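Cytosol aminopeptidase (Coxiella burnetii, PDB 3IJ3) probably acts as a manganese-dependent leucyl-type aminopeptidase of the M17 family, releasing amino acids one at a time from the N-termini of peptides. Local coordinates at residues Ile326-Thr331 against Leu417-Gln422; Gly257-Lys262 against Ser309-Pro314; Pro42-Glu47 against Leu90-Tyr95; Gly103-Leu108 against Leu131-Gly136. One frame throughout, in Å; residues are numbered along the deposited sequence. Where two conformers were deposited one is given.

Contact 1 (Ile326-Thr331 against Leu417-Gln422). With SO4 (sulfate ion), chain F.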
loop_
_atom_site.group_PDB
_atom_site.type_symbol
_atom_site.label_atom_id
_atom_site.label_comp_id
_atom_site.label_asym_id
_atom_site.label_seq_id
_atom_site.Cartn_x
_atom_site.Cartn_y
_atom_site.Cartn_z
ATOM N N ILE A 326 26.700 -16.445 -2.396
ATOM C CA ILE A 326 25.742 -15.365 -2.606
ATOM C C ILE A 326 24.688 -15.387 -1.504
ATOM O O ILE A 326 24.035 -16.409 -1.291
ATOM C CB ILE A 326 24.965 -15.562 -3.901
ATOM C CG1 ILE A 326 25.912 -15.709 -5.091
ATOM C CG2 ILE A 326 24.027 -14.405 -4.123
ATOM C CD1 ILE A 326 25.164 -16.283 -6.276
ATOM N N GLU A 327 24.553 -14.280 -0.801
ATOM C CA GLU A 327 23.514 -14.138 0.193
ATOM C C GLU A 327 22.286 -13.624 -0.546
ATOM O O GLU A 327 22.325 -12.548 -1.175
ATOM C CB GLU A 327 23.904 -13.170 1.296
ATOM C CG GLU A 327 22.779 -13.060 2.368
ATOM C CD GLU A 327 23.084 -12.095 3.493
ATOM O OE1 GLU A 327 23.956 -11.202 3.321
ATOM O OE2 GLU A 327 22.430 -12.230 4.570
ATOM N N ILE A 328 21.186 -14.345 -0.437
ATOM C CA ILE A 328 19.953 -13.948 -1.098
ATOM C C ILE A 328 19.225 -12.894 -0.273
ATOM O O ILE A 328 18.735 -13.158 0.847
ATOM C CB ILE A 328 19.006 -15.148 -1.324
ATOM C CG1 ILE A 328 19.713 -16.253 -2.127
ATOM C CG2 ILE A 328 17.681 -14.682 -2.026
ATOM C CD1 ILE A 328 20.302 -15.772 -3.493
ATOM N N THR A 329 19.173 -11.689 -0.813
ATOM C CA THR A 329 18.478 -10.570 -0.178
ATOM C C THR A 329 17.157 -10.249 -0.885
ATOM O O THR A 329 16.400 -9.422 -0.407
ATOM C CB THR A 329 19.367 -9.313 -0.088
ATOM O OG1 THR A 329 19.925 -9.021 -1.354
ATOM C CG2 THR A 329 20.519 -9.554 0.895
ATOM N N ASN A 330 16.910 -10.895 -2.016
ATOM C CA ASN A 330 15.655 -10.723 -2.773
ATOM C C ASN A 330 15.490 -11.973 -3.600
ATOM O O ASN A 330 16.267 -12.203 -4.536
ATOM C CB ASN A 330 15.729 -9.483 -3.658
ATOM C CG ASN A 330 14.460 -9.242 -4.462
ATOM O OD1 ASN A 330 13.476 -9.995 -4.371
ATOM N ND2 ASN A 330 14.475 -8.168 -5.259
ATOM N N THR A 331 14.486 -12.798 -3.294
ATOM C CA THR A 331 14.312 -14.037 -4.064
ATOM C C THR A 331 13.843 -13.762 -5.505
ATOM O O THR A 331 13.922 -14.634 -6.364
ATOM C CB THR A 331 13.287 -14.996 -3.402
ATOM O OG1 THR A 331 12.004 -14.370 -3.377
ATOM C CG2 THR A 331 13.711 -15.379 -1.998
ATOM N N LEU A 417 28.956 -11.846 -1.557
ATOM C CA LEU A 417 28.134 -10.728 -2.012
ATOM C C LEU A 417 26.660 -11.078 -1.896
ATOM O O LEU A 417 26.309 -12.212 -1.680
ATOM C CB LEU A 417 28.424 -10.331 -3.450
ATOM C CG LEU A 417 28.035 -11.277 -4.564
ATOM C CD1 LEU A 417 28.168 -10.544 -5.954
ATOM C CD2 LEU A 417 28.871 -12.569 -4.524
ATOM N N THR A 418 25.824 -10.068 -1.993
ATOM C CA THR A 418 24.381 -10.271 -2.004
ATOM C C THR A 418 23.937 -10.280 -3.443
ATOM O O THR A 418 24.705 -9.913 -4.333
ATOM C CB THR A 418 23.622 -9.149 -1.284
ATOM O OG1 THR A 418 23.843 -7.905 -1.969
ATOM C CG2 THR A 418 24.049 -9.017 0.183
ATOM N N ASN A 419 22.693 -10.712 -3.689
ATOM C CA ASN A 419 22.192 -10.664 -5.054
ATOM C C ASN A 419 21.406 -9.401 -5.364
ATOM O O ASN A 419 21.097 -9.179 -6.510
ATOM C CB ASN A 419 21.350 -11.884 -5.432
ATOM C CG ASN A 419 20.035 -11.935 -4.745
ATOM O OD1 ASN A 419 19.905 -11.537 -3.589
ATOM N ND2 ASN A 419 19.014 -12.506 -5.447
ATOM N N SER A 420 21.098 -8.564 -4.388
ATOM C CA SER A 420 20.354 -7.342 -4.677
ATOM C C SER A 420 20.831 -6.225 -3.801
ATOM O O SER A 420 21.388 -6.462 -2.723
ATOM C CB SER A 420 18.843 -7.505 -4.470
ATOM O OG SER A 420 18.575 -7.663 -3.085
ATOM N N SER A 421 20.549 -5.005 -4.237
ATOM C CA SER A 421 21.023 -3.827 -3.515
ATOM C C SER A 421 20.158 -3.368 -2.373
ATOM O O SER A 421 19.010 -3.799 -2.168
ATOM C CB SER A 421 21.420 -2.672 -4.492
ATOM O OG SER A 421 20.411 -2.305 -5.417
ATOM N N GLN A 422 20.764 -2.489 -1.592
ATOM C CA GLN A 422 20.179 -1.937 -0.389
ATOM C C GLN A 422 19.043 -0.924 -0.655
ATOM O O GLN A 422 18.216 -0.651 0.211
ATOM C CB GLN A 422 21.317 -1.259 0.408
ATOM C CG GLN A 422 22.594 -2.121 0.545
ATOM C CD GLN A 422 23.756 -1.390 1.228
ATOM O OE1 GLN A 422 23.658 -0.199 1.558
ATOM N NE2 GLN A 422 24.868 -2.103 1.424
HETATM S S SO4 F . 18.389 -4.586 -7.789
HETATM O O1 SO4 F . 16.995 -4.462 -7.361
HETATM O O2 SO4 F . 19.117 -5.518 -6.930
HETATM O O3 SO4 F . 18.519 -4.996 -9.172
HETATM O O4 SO4 F . 18.996 -3.256 -7.665
#

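Contact 2 (Gly257-Lys262 against Ser309-Pro314)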
loop_
_atom_site.group_PDB
_atom_site.type_symbol
_atom_site.label_atom_id
_atom_site.label_comp_id
_atom_site.label_asym_id
_atom_site.label_seq_id
_atom_site.Cartn_x
_atom_site.Cartn_y
_atom_site.Cartn_z
ATOM N N GLY A 257 8.299 -14.595 -8.310
ATOM C CA GLY A 257 9.064 -13.785 -7.395
ATOM C C GLY A 257 9.641 -14.614 -6.268
ATOM O O GLY A 257 10.598 -14.192 -5.605
ATOM N N GLY A 258 9.102 -15.828 -6.070
ATOM C CA GLY A 258 9.532 -16.669 -4.955
ATOM C C GLY A 258 8.902 -16.127 -3.672
ATOM O O GLY A 258 7.868 -15.436 -3.711
ATOM N N LEU A 259 9.512 -16.418 -2.519
ATOM C CA LEU A 259 8.947 -15.961 -1.242
ATOM C C LEU A 259 8.736 -14.431 -1.201
ATOM O O LEU A 259 7.819 -13.962 -0.541
ATOM C CB LEU A 259 9.792 -16.477 -0.070
ATOM C CG LEU A 259 9.611 -17.987 0.171
ATOM C CD1 LEU A 259 10.647 -18.513 1.171
ATOM C CD2 LEU A 259 8.203 -18.245 0.655
ATOM N N ASP A 260 9.600 -13.686 -1.902
ATOM C CA ASP A 260 9.441 -12.225 -2.079
ATOM C C ASP A 260 8.496 -12.105 -3.293
ATOM O O ASP A 260 8.868 -11.666 -4.383
ATOM C CB ASP A 260 10.793 -11.563 -2.348
ATOM C CG ASP A 260 11.686 -11.553 -1.128
ATOM O OD1 ASP A 260 11.184 -11.247 -0.016
ATOM O OD2 ASP A 260 12.907 -11.820 -1.259
ATOM N N ILE A 261 7.252 -12.489 -3.051
ATOM C CA ILE A 261 6.256 -12.630 -4.102
ATOM C C ILE A 261 5.919 -11.341 -4.801
ATOM O O ILE A 261 5.832 -10.287 -4.183
ATOM C CB ILE A 261 4.981 -13.323 -3.540
ATOM C CG1 ILE A 261 4.084 -13.849 -4.659
ATOM C CG2 ILE A 261 4.209 -12.394 -2.561
ATOM C CD1 ILE A 261 2.852 -14.654 -4.104
ATOM N N LYS A 262 5.750 -11.432 -6.119
ATOM C CA LYS A 262 5.369 -10.280 -6.905
ATOM C C LYS A 262 3.902 -9.866 -6.648
ATOM O O LYS A 262 3.064 -10.641 -6.167
ATOM C CB LYS A 262 5.512 -10.616 -8.409
ATOM C CG LYS A 262 6.918 -10.843 -8.897
ATOM C CD LYS A 262 6.941 -11.298 -10.345
ATOM C CE LYS A 262 8.343 -11.550 -10.852
ATOM N NZ LYS A 262 9.172 -10.304 -10.909
ATOM N N SER A 309 6.879 -25.335 -0.650
ATOM C CA SER A 309 7.593 -25.858 0.523
ATOM C C SER A 309 9.113 -25.816 0.401
ATOM O O SER A 309 9.784 -25.651 1.399
ATOM C CB SER A 309 7.174 -27.287 0.833
ATOM O OG SER A 309 7.552 -28.208 -0.179
ATOM N N ARG A 310 9.636 -25.970 -0.809
ATOM C CA ARG A 310 11.102 -26.008 -1.031
ATOM C C ARG A 310 11.749 -24.681 -1.455
ATOM O O ARG A 310 12.970 -24.636 -1.717
ATOM C CB ARG A 310 11.433 -27.066 -2.086
ATOM C CG ARG A 310 11.026 -28.470 -1.697
ATOM C CD ARG A 310 11.368 -29.495 -2.791
ATOM N NE ARG A 310 10.803 -29.166 -4.116
ATOM C CZ ARG A 310 9.615 -29.569 -4.586
ATOM N NH1 ARG A 310 8.800 -30.336 -3.865
ATOM N NH2 ARG A 310 9.240 -29.201 -5.803
ATOM N N SER A 311 10.975 -23.587 -1.468
ATOM C CA SER A 311 11.516 -22.300 -1.893
ATOM C C SER A 311 12.781 -21.825 -1.153
ATOM O O SER A 311 12.836 -21.857 0.102
ATOM C CB SER A 311 10.451 -21.205 -1.720
ATOM O OG SER A 311 9.398 -21.348 -2.674
ATOM N N TYR A 312 13.767 -21.375 -1.928
ATOM C CA TYR A 312 14.969 -20.751 -1.363
ATOM C C TYR A 312 14.487 -19.437 -0.690
ATOM O O TYR A 312 13.480 -18.827 -1.091
ATOM C CB TYR A 312 16.086 -20.622 -2.401
ATOM C CG TYR A 312 16.064 -19.463 -3.368
ATOM C CD1 TYR A 312 17.226 -18.779 -3.654
ATOM C CD2 TYR A 312 14.899 -19.051 -4.036
ATOM C CE1 TYR A 312 17.260 -17.725 -4.548
ATOM C CE2 TYR A 312 14.920 -17.978 -4.934
ATOM C CZ TYR A 312 16.110 -17.321 -5.196
ATOM O OH TYR A 312 16.193 -16.254 -6.065
ATOM N N ARG A 313 15.191 -19.025 0.352
ATOM C CA ARG A 313 14.708 -17.977 1.210
ATOM C C ARG A 313 15.597 -16.762 1.357
ATOM O O ARG A 313 16.810 -16.843 1.172
ATOM C CB ARG A 313 14.623 -18.550 2.638
ATOM C CG ARG A 313 13.989 -19.929 2.763
ATOM C CD ARG A 313 14.387 -20.594 4.097
ATOM N NE ARG A 313 13.944 -21.983 4.207
ATOM C CZ ARG A 313 14.597 -23.030 3.684
ATOM N NH1 ARG A 313 15.755 -22.875 3.022
ATOM N NH2 ARG A 313 14.098 -24.244 3.822
ATOM N N PRO A 314 14.989 -15.639 1.762
ATOM C CA PRO A 314 15.790 -14.460 2.112
ATOM C C PRO A 314 16.738 -14.859 3.210
ATOM O O PRO A 314 16.330 -15.527 4.163
ATOM C CB PRO A 314 14.753 -13.469 2.626
ATOM C CG PRO A 314 13.472 -13.847 1.883
ATOM C CD PRO A 314 13.547 -15.356 1.672
HETATM O O HOH W 1 11.732 -18.206 -3.129
#

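Contact 3 (Pro42-Glu47 against Leu90-Tyr95)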
loop_
_atom_site.group_PDB
_atom_site.type_symbol
_atom_site.label_atom_id
_atom_site.label_comp_id
_atom_site.label_asym_id
_atom_site.label_seq_id
_atom_site.Cartn_x
_atom_site.Cartn_y
_atom_site.Cartn_z
ATOM N N PRO A 42 5.415 3.097 -51.670
ATOM C CA PRO A 42 5.459 4.063 -50.579
ATOM C C PRO A 42 5.312 5.490 -51.108
ATOM O O PRO A 42 5.716 5.797 -52.244
ATOM C CB PRO A 42 6.851 3.843 -49.964
ATOM C CG PRO A 42 7.676 3.393 -51.109
ATOM C CD PRO A 42 6.751 2.539 -51.952
ATOM N N MET A 43 4.746 6.357 -50.282
ATOM C CA MET A 43 4.491 7.725 -50.682
ATOM C C MET A 43 4.524 8.672 -49.495
ATOM O O MET A 43 4.073 8.340 -48.409
ATOM C CB MET A 43 3.092 7.783 -51.338
ATOM C CG MET A 43 2.641 9.150 -51.902
ATOM S SD MET A 43 3.737 9.789 -53.164
ATOM C CE MET A 43 3.649 8.571 -54.482
ATOM N N MET A 44 5.105 9.847 -49.709
ATOM C CA MET A 44 5.114 10.893 -48.704
ATOM C C MET A 44 4.307 12.047 -49.276
ATOM O O MET A 44 4.189 12.175 -50.503
ATOM C CB MET A 44 6.534 11.324 -48.334
ATOM C CG MET A 44 7.314 10.244 -47.623
ATOM S SD MET A 44 8.832 10.838 -46.887
ATOM C CE MET A 44 8.210 11.795 -45.499
ATOM N N PRO A 45 3.728 12.880 -48.400
ATOM C CA PRO A 45 2.906 13.997 -48.838
ATOM C C PRO A 45 3.520 14.890 -49.908
ATOM O O PRO A 45 2.836 15.267 -50.862
ATOM C CB PRO A 45 2.700 14.795 -47.550
ATOM C CG PRO A 45 2.775 13.790 -46.482
ATOM C CD PRO A 45 3.775 12.776 -46.930
ATOM N N ASP A 46 4.800 15.226 -49.753
ATOM C CA ASP A 46 5.460 16.131 -50.691
ATOM C C ASP A 46 5.582 15.604 -52.104
ATOM O O ASP A 46 5.643 16.397 -53.048
ATOM C CB ASP A 46 6.853 16.529 -50.183
ATOM C CG ASP A 46 6.802 17.473 -48.968
ATOM O OD1 ASP A 46 5.709 17.958 -48.590
ATOM O OD2 ASP A 46 7.876 17.742 -48.403
ATOM N N GLU A 47 5.627 14.287 -52.260
ATOM C CA GLU A 47 5.773 13.690 -53.592
ATOM C C GLU A 47 4.459 13.370 -54.276
ATOM O O GLU A 47 4.429 13.107 -55.475
ATOM C CB GLU A 47 6.622 12.406 -53.532
ATOM C CG GLU A 47 8.130 12.663 -53.411
ATOM C CD GLU A 47 8.514 13.274 -52.086
ATOM O OE1 GLU A 47 8.190 12.663 -51.051
ATOM O OE2 GLU A 47 9.158 14.350 -52.086
ATOM N N LEU A 90 1.060 3.489 -49.955
ATOM C CA LEU A 90 1.264 3.427 -48.501
ATOM C C LEU A 90 1.965 4.708 -48.035
ATOM O O LEU A 90 3.082 5.014 -48.461
ATOM C CB LEU A 90 2.129 2.212 -48.108
ATOM C CG LEU A 90 2.586 2.110 -46.650
ATOM C CD1 LEU A 90 1.392 1.877 -45.695
ATOM C CD2 LEU A 90 3.686 1.011 -46.500
ATOM N N GLY A 91 1.321 5.460 -47.154
ATOM C CA GLY A 91 1.963 6.651 -46.600
ATOM C C GLY A 91 3.089 6.189 -45.675
ATOM O O GLY A 91 2.884 5.290 -44.868
ATOM N N VAL A 92 4.275 6.770 -45.818
ATOM C CA VAL A 92 5.410 6.421 -44.961
ATOM C C VAL A 92 5.961 7.647 -44.193
ATOM O O VAL A 92 5.837 8.784 -44.669
ATOM C CB VAL A 92 6.536 5.729 -45.783
ATOM C CG1 VAL A 92 6.001 4.421 -46.416
ATOM C CG2 VAL A 92 7.081 6.647 -46.861
ATOM N N SER A 93 6.488 7.404 -42.992
ATOM C CA SER A 93 7.056 8.467 -42.124
ATOM C C SER A 93 8.272 9.078 -42.813
ATOM O O SER A 93 8.587 10.266 -42.661
ATOM C CB SER A 93 7.491 7.887 -40.781
ATOM O OG SER A 93 6.466 7.122 -40.179
ATOM N N ASP A 94 8.979 8.216 -43.553
ATOM C CA ASP A 94 10.170 8.568 -44.343
ATOM C C ASP A 94 10.446 7.384 -45.304
ATOM O O ASP A 94 9.973 6.277 -45.038
ATOM C CB ASP A 94 11.365 8.806 -43.422
ATOM C CG ASP A 94 12.568 9.366 -44.157
ATOM O OD1 ASP A 94 12.386 9.980 -45.234
ATOM O OD2 ASP A 94 13.690 9.205 -43.646
ATOM N N TYR A 95 11.181 7.594 -46.409
ATOM C CA TYR A 95 11.471 6.490 -47.336
ATOM C C TYR A 95 12.451 5.430 -46.792
ATOM O O TYR A 95 12.608 4.366 -47.400
ATOM C CB TYR A 95 11.896 7.019 -48.713
ATOM C CG TYR A 95 10.770 7.739 -49.438
ATOM C CD1 TYR A 95 9.746 7.024 -50.068
ATOM C CD2 TYR A 95 10.728 9.133 -49.501
ATOM C CE1 TYR A 95 8.693 7.704 -50.752
ATOM C CE2 TYR A 95 9.687 9.804 -50.166
ATOM C CZ TYR A 95 8.681 9.088 -50.783
ATOM O OH TYR A 95 7.675 9.768 -51.434
#

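Contact 4 (Gly103-Leu108 against Leu131-Gly136)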
loop_
_atom_site.group_PDB
_atom_site.type_symbol
_atom_site.label_atom_id
_atom_site.label_comp_id
_atom_site.label_asym_id
_atom_site.label_seq_id
_atom_site.Cartn_x
_atom_site.Cartn_y
_atom_site.Cartn_z
ATOM N N GLY A 103 2.506 -2.601 -40.997
ATOM C CA GLY A 103 1.063 -2.515 -40.809
ATOM C C GLY A 103 0.212 -3.003 -41.970
ATOM O O GLY A 103 -1.005 -3.056 -41.850
ATOM N N LEU A 104 0.837 -3.409 -43.073
ATOM C CA LEU A 104 0.084 -3.766 -44.286
ATOM C C LEU A 104 -0.899 -4.929 -44.197
ATOM O O LEU A 104 -2.024 -4.821 -44.690
ATOM C CB LEU A 104 1.029 -3.963 -45.475
ATOM C CG LEU A 104 1.653 -2.698 -46.059
ATOM C CD1 LEU A 104 2.805 -3.090 -46.968
ATOM C CD2 LEU A 104 0.603 -1.858 -46.807
ATOM N N SER A 105 -0.503 -6.034 -43.565
ATOM C CA SER A 105 -1.411 -7.179 -43.479
ATOM C C SER A 105 -2.746 -6.839 -42.837
ATOM O O SER A 105 -3.781 -7.399 -43.216
ATOM C CB SER A 105 -0.761 -8.368 -42.777
ATOM O OG SER A 105 0.154 -8.979 -43.651
ATOM N N LYS A 106 -2.738 -5.913 -41.887
ATOM C CA LYS A 106 -3.983 -5.522 -41.198
ATOM C C LYS A 106 -4.919 -4.585 -41.978
ATOM O O LYS A 106 -6.091 -4.443 -41.620
ATOM C CB LYS A 106 -3.681 -4.902 -39.832
ATOM C CG LYS A 106 -3.224 -5.897 -38.773
ATOM C CD LYS A 106 -3.004 -5.168 -37.447
ATOM C CE LYS A 106 -2.602 -6.079 -36.314
ATOM N NZ LYS A 106 -3.663 -7.032 -35.920
ATOM N N VAL A 107 -4.422 -3.975 -43.048
ATOM C CA VAL A 107 -5.217 -3.025 -43.821
ATOM C C VAL A 107 -5.378 -3.375 -45.297
ATOM O O VAL A 107 -6.310 -2.887 -45.948
ATOM C CB VAL A 107 -4.655 -1.582 -43.681
ATOM C CG1 VAL A 107 -4.736 -1.122 -42.208
ATOM C CG2 VAL A 107 -3.213 -1.473 -44.211
ATOM N N LEU A 108 -4.507 -4.225 -45.829
ATOM C CA LEU A 108 -4.578 -4.565 -47.251
ATOM C C LEU A 108 -5.778 -5.374 -47.661
ATOM O O LEU A 108 -6.214 -6.267 -46.943
ATOM C CB LEU A 108 -3.346 -5.336 -47.714
ATOM C CG LEU A 108 -2.075 -4.548 -47.987
ATOM C CD1 LEU A 108 -0.916 -5.507 -48.265
ATOM C CD2 LEU A 108 -2.287 -3.592 -49.159
ATOM N N LEU A 131 10.699 -7.797 -44.899
ATOM C CA LEU A 131 10.648 -8.445 -43.581
ATOM C C LEU A 131 9.528 -7.861 -42.692
ATOM O O LEU A 131 8.742 -8.616 -42.107
ATOM C CB LEU A 131 12.008 -8.322 -42.881
ATOM C CG LEU A 131 12.091 -8.906 -41.474
ATOM C CD1 LEU A 131 11.805 -10.411 -41.502
ATOM C CD2 LEU A 131 13.466 -8.590 -40.873
ATOM N N ALA A 132 9.413 -6.532 -42.653
ATOM C CA ALA A 132 8.373 -5.862 -41.849
ATOM C C ALA A 132 7.004 -6.358 -42.238
ATOM O O ALA A 132 6.159 -6.580 -41.368
ATOM C CB ALA A 132 8.458 -4.332 -41.996
ATOM N N PHE A 133 6.762 -6.533 -43.542
ATOM C CA PHE A 133 5.480 -7.080 -43.977
ATOM C C PHE A 133 5.190 -8.417 -43.286
ATOM O O PHE A 133 4.078 -8.645 -42.758
ATOM C CB PHE A 133 5.443 -7.282 -45.496
ATOM C CG PHE A 133 4.159 -7.901 -45.970
ATOM C CD1 PHE A 133 3.053 -7.103 -46.217
ATOM C CD2 PHE A 133 4.035 -9.266 -46.105
ATOM C CE1 PHE A 133 1.856 -7.672 -46.613
ATOM C CE2 PHE A 133 2.836 -9.829 -46.503
ATOM C CZ PHE A 133 1.758 -9.030 -46.750
ATOM N N GLY A 134 6.184 -9.306 -43.315
ATOM C CA GLY A 134 6.061 -10.615 -42.699
ATOM C C GLY A 134 5.845 -10.529 -41.185
ATOM O O GLY A 134 4.988 -11.218 -40.645
ATOM N N LEU A 135 6.598 -9.659 -40.522
ATOM C CA LEU A 135 6.473 -9.479 -39.061
ATOM C C LEU A 135 5.087 -9.013 -38.646
ATOM O O LEU A 135 4.570 -9.423 -37.597
ATOM C CB LEU A 135 7.538 -8.531 -38.531
ATOM C CG LEU A 135 8.965 -9.083 -38.647
ATOM C CD1 LEU A 135 9.974 -8.097 -38.103
ATOM C CD2 LEU A 135 9.091 -10.446 -37.929
ATOM N N GLY A 136 4.465 -8.175 -39.476
ATOM C CA GLY A 136 3.124 -7.714 -39.208
ATOM C C GLY A 136 2.041 -8.714 -39.544
ATOM O O GLY A 136 0.875 -8.464 -39.239
HETATM O O HOH W 2 2.100 -6.659 -42.529
HETATM O O HOH W 3 -0.048 -5.711 -40.062
#

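Contact 1 (Ile326-Thr331 against Leu417-Gln422)
N419 reaches from segment 417-422 to the backbone of 326-331. CB rests on the CG2 methyl of I326, 3.9 Å away, and the two side chains cross at about a right angle. At chi1 70° the amide lies between the backbone N and the carbonyl carbon of its own residue, a turn that carries it over the loop T329-N330. CG and ND2 are flanked by the CD1 methyl of I328. OD1 accepts a hydrogen bond from T329 N (2.9 Å, 159° at the hydrogen), while ND2 donates one to N330 O at 2.9 Å, close to the amide plane, and is also bonded to A333 O. Having both ends held fixes the flip of the amide.

Upstream the segments are short parallel strands, the central and one outer strand of a three-stranded sheet in the catalytic domain: E327 N bonds to L417 O and N419 N to E327 O (3.1 Å). Where this pairing stops, side chains take over. The hydroxyls T329 OG1 and S420 OG meet at 2.6 Å, and the methyls T329 CG2 and T418 CG2 touch at 3.6 Å. Beyond them, S421 N and OG bond to a sulfate, probably from the crystallisation liquor, which also accepts a hydrogen bond from R336 NH1.

Contact 2 (Gly257-Lys262 against Ser309-Pro314)
No direct hydrogen bond joins L259 and its neighbours to the 309-314 loop; a single water does it instead, accepting from L259 N at 2.9 Å and donating to Y312 O at 2.8 Å. Around this bridge the contact is apolar and is carried by L259. Its CG packs against S311 CB at 3.8 Å, and beyond it the CD1 methyl lies 3.6 Å from Y312 O and also touches the CG methylene of R313. With CG of L259 opposite its own carbonyl carbon (chi1 -73°) and the chain extended from there (chi2 170°), the isobutyl group runs into the bend made by S311, Y312 and R313. Nearer the backbone, L259 CB lies 4.3 Å from P314 CD.

D260, the centre of an inverse gamma turn, passes P314 in the opposite direction, the proline CG being 3.8 Å from D260 OD2. That oxygen accepts a hydrogen bond from T331 N, and Y312 OH bonds to T331 O, so the carboxylate and the phenol both hold the backbone of T331. The guanidinium of R313 turns away to D316 and to E182 and E304 of the second subunit, while L259 also packs on M267 of that subunit. The buried contact thus joins two loops at the subunit interface, one between strand 254-255 and helix 264-267, the other between strands 295-305 and 317-319.

Contact 3 (Pro42-Glu47 against Leu90-Tyr95)
P42 and M43 run parallel to L90 and G91, with M43 N bonded to L90 O (2.8 Å) and V92 N to M43 O (3.0 Å), after which the two segments leave the sheet. Beyond this pairing the contact belongs to Y95, whose ring comes back against the other segment. Over one face lies M44: its CG sits 3.9 Å from the ring centroid, 29° off the normal, a CH-pi contact, while SD approaches obliquely in a Met-aromatic contact. The M44 chain is extended at chi2 (-168°) and bends only at chi3, which turns CE away from the ring, toward S93 O. The same CG also meets the CG2 methyl of V92 at 3.7 Å.

The phenol is held by two bonds. Y95 OH accepts from M44 N at 3.1 Å and donates to E47 OE1 at 3.0 Å, reaching that oxygen on its anti side. A bend at chi2 of E47 brings OE1 to the ring edge, with the carboxylate plane turned 61° from the ring. P42 O also stands at the edge, and P42 CB packs on the CG1 methyl of V92 (3.7 Å). Nearby, M43 turns to L48 and W51 of helix 48-52. The contact lies at the C-terminal ends of the neighbouring parallel strands 38-43 and 85-91 in the mixed six-stranded sheet of the N-terminal alpha/beta domain.

Contact 4 (Gly103-Leu108 against Leu131-Gly136)
Helix 123-135 of the N-terminal alpha/beta domain presents F133 to the short, weakly bonded helix 104-107, and the ring is the apolar centre of their meeting. In the conformer described, one of two deposited for S105, OG stands over one face of the F133 ring, 3.5 Å from CZ. Two leucines approach the ring's edge: L104 CB comes within 3.8 Å of F133 CD1, and the CD1 methyl of L108 lies 3.9 Å from F133 CE1. The L104 and F133 side chains cross at about a right angle. Because F133 places CG opposite its own backbone N (chi1 177°), the ring extends from its helix across to the other segment.

Both leucines also touch I40 of strand 38-43, and F133 touches L153 of strand 151-154, so these helices pack together against the domain's central sheet. Beside the ring, the polar backbone is joined by water. One water accepts from S105 N at 2.9 Å and lies 2.8 Å from F133 O; a second lies 3.3 Å from K106 N and 3.0 Å from G136 O. In that same conformer the hydroxyl of S105 is hydrogen-bonded to S137 OG, just past the segment, and the S137 hydroxyl is bonded to F133 O. Within the short helix, L104 O receives both V107 N and L108 N, the latter at 2.8 Å.

Overall arrangement
Contacts 1 and 2 belong to the catalytic domain and touch: T331 of contact 1 bonds to G257 O and D260 OD2 of contact 2. Contacts 3 and 4 lie on the opposite side of the chain's centre in the N-terminal domain, joined by packing of L90 on L104; contacts 1 and 3 are centred about 52 Å apart. Contacts 1 and 3 share a plan, parallel strands continued by side-chain bonds, but an amide does the work in one and a phenol in the other, and both are partly buried. Contacts 2 and 4 are buried and apolar, with waters linking their backbones. Contact 2 lies against other subunits, whereas no other chain touches contacts 3 and 4.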